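Capsid protein VP1 (Human polyomavirus 12, PDB 6Y5Z) probably builds the T=7 icosahedral polyomavirus capsid, in which disulfide-linked pentamers of the protein serve as the 72 capsomers. Local coordinates at residues 51-56 / 143-148. Residues are numbered along the deposited sequence; the frame is centred on the assembly and turned at random.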
# COMPACT_ATOMS: atom_id res chain seq x y z
N ALA D 51 16.23 33.68 6.46
CA ALA D 51 16.72 33.38 7.82
C ALA D 51 15.53 32.94 8.67
O ALA D 51 14.40 33.30 8.32
CB ALA D 51 17.36 34.62 8.41
N ARG D 52 15.77 32.24 9.78
CA ARG D 52 14.68 31.84 10.70
C ARG D 52 14.00 33.07 11.30
O ARG D 52 12.80 33.01 11.56
CB ARG D 52 15.20 31.01 11.88
CG ARG D 52 15.17 29.52 11.66
CD ARG D 52 15.54 28.80 12.94
NE ARG D 52 14.43 28.16 13.64
CZ ARG D 52 14.39 27.98 14.96
NH1 ARG D 52 15.37 28.43 15.72
NH2 ARG D 52 13.39 27.34 15.52
N GLU D 53 14.75 34.17 11.47
CA GLU D 53 14.27 35.39 12.16
C GLU D 53 13.57 36.34 11.19
O GLU D 53 13.04 37.34 11.65
CB GLU D 53 15.45 36.13 12.80
CG GLU D 53 16.13 35.34 13.89
CD GLU D 53 17.05 34.21 13.47
OE1 GLU D 53 17.50 34.15 12.28
OE2 GLU D 53 17.34 33.37 14.36
N THR D 54 13.61 36.08 9.88
CA THR D 54 12.97 36.94 8.85
C THR D 54 11.86 36.19 8.13
O THR D 54 11.56 36.52 6.99
CB THR D 54 14.00 37.47 7.85
OG1 THR D 54 14.60 36.35 7.19
CG2 THR D 54 15.06 38.31 8.53
N ASP D 55 11.28 35.18 8.77
CA ASP D 55 10.29 34.28 8.13
C ASP D 55 8.92 34.95 8.28
O ASP D 55 8.36 34.89 9.39
CB ASP D 55 10.38 32.91 8.76
CG ASP D 55 9.53 31.85 8.10
OD1 ASP D 55 8.94 32.12 7.05
OD2 ASP D 55 9.51 30.75 8.67
N ARG D 56 8.47 35.63 7.21
CA ARG D 56 7.30 36.54 7.23
C ARG D 56 6.40 36.16 6.06
O ARG D 56 6.35 36.85 5.06
CB ARG D 56 7.75 38.00 7.12
CG ARG D 56 8.50 38.51 8.33
CD ARG D 56 9.17 39.87 8.11
NE ARG D 56 10.03 40.10 9.27
CZ ARG D 56 11.27 40.60 9.26
NH1 ARG D 56 11.84 40.99 8.14
NH2 ARG D 56 11.92 40.71 10.41
N SER D 143 8.35 26.10 13.38
CA SER D 143 9.28 27.12 13.91
C SER D 143 8.51 28.12 14.76
O SER D 143 7.53 28.72 14.26
CB SER D 143 10.02 27.83 12.81
OG SER D 143 10.67 28.98 13.35
N HIS D 144 8.95 28.33 15.99
CA HIS D 144 8.34 29.32 16.90
C HIS D 144 8.65 30.75 16.43
O HIS D 144 8.01 31.67 16.95
CB HIS D 144 8.77 29.04 18.34
CG HIS D 144 10.16 29.45 18.68
ND1 HIS D 144 10.45 30.67 19.33
CD2 HIS D 144 11.34 28.81 18.53
CE1 HIS D 144 11.75 30.74 19.53
NE2 HIS D 144 12.34 29.63 19.04
N LEU D 145 9.57 30.94 15.48
CA LEU D 145 10.05 32.30 15.12
C LEU D 145 9.27 32.88 13.94
O LEU D 145 9.52 34.06 13.61
CB LEU D 145 11.55 32.26 14.83
CG LEU D 145 12.42 32.03 16.06
CD1 LEU D 145 13.87 31.83 15.66
CD2 LEU D 145 12.28 33.19 17.04
N VAL D 146 8.35 32.13 13.33
CA VAL D 146 7.59 32.66 12.17
C VAL D 146 6.81 33.90 12.63
O VAL D 146 6.20 33.86 13.71
CB VAL D 146 6.66 31.62 11.52
CG1 VAL D 146 5.89 32.19 10.34
CG2 VAL D 146 7.41 30.36 11.11
N GLN D 147 6.81 34.94 11.80
CA GLN D 147 6.00 36.17 11.99
C GLN D 147 4.79 36.07 11.06
O GLN D 147 4.94 36.30 9.84
CB GLN D 147 6.86 37.40 11.68
CG GLN D 147 8.16 37.43 12.47
CD GLN D 147 9.01 38.60 12.04
OE1 GLN D 147 8.52 39.71 11.83
NE2 GLN D 147 10.29 38.34 11.82
N TYR D 148 3.64 35.70 11.61
CA TYR D 148 2.39 35.52 10.82
C TYR D 148 1.83 36.89 10.49
O TYR D 148 1.96 37.83 11.28
CB TYR D 148 1.43 34.57 11.52
CG TYR D 148 1.91 33.15 11.40
CD1 TYR D 148 1.92 32.51 10.17
CD2 TYR D 148 2.47 32.50 12.49
CE1 TYR D 148 2.45 31.23 10.05
CE2 TYR D 148 3.00 31.21 12.38
CZ TYR D 148 3.00 30.59 11.15
OH TYR D 148 3.53 29.34 11.00
O HOH W 1 11.19 30.73 11.27
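Both Arg56 and Gln147 set CG anti to their own carbonyl carbon (chi1 -68° and -54°) and run on extended, which lays the two side chains alongside each other, pointing the same way. They join two surface loops of the VP1 beta-barrel subunit, one between strands 9-26 and 66-71, the other between strands 136-139 and 173-175. Arg56 NE donates to Gln147 OE1 at 3.0 Å; the oxygen sits at the guanidinium edge, whereas the donor stands above the amide's carbonyl plane. On the backbone, Gln147 N donates to Asp55 O at 2.9 Å.

Just before Gln147, residues 143-146 form a type I turn, and Ser143 OG accepts from Leu145 N at 3.1 Å, an ST turn. The same hydroxyl donates to a water that in turn donates to Arg52 O (2.8 Å) and Asp55 OD2 (3.1 Å), so one solvent molecule, held by three hydrogen bonds, ties the loops together. The bend of Arg52 at chi3 (106°) helps bring its guanidinium over Leu145 CD1, which lies 3.7 Å from NH1 on one face. A second subunit borders this end: its Thr38 hydrogen-bonds to Arg52 NH1 and His144 NE2, its Trp39 makes a cation-pi contact with Arg52, and its His106 hydrogen-bonds to Asp55 OD1. The other carboxylate oxygen, Asp55 OD2, packs 3.2 Å from Val146 CG2.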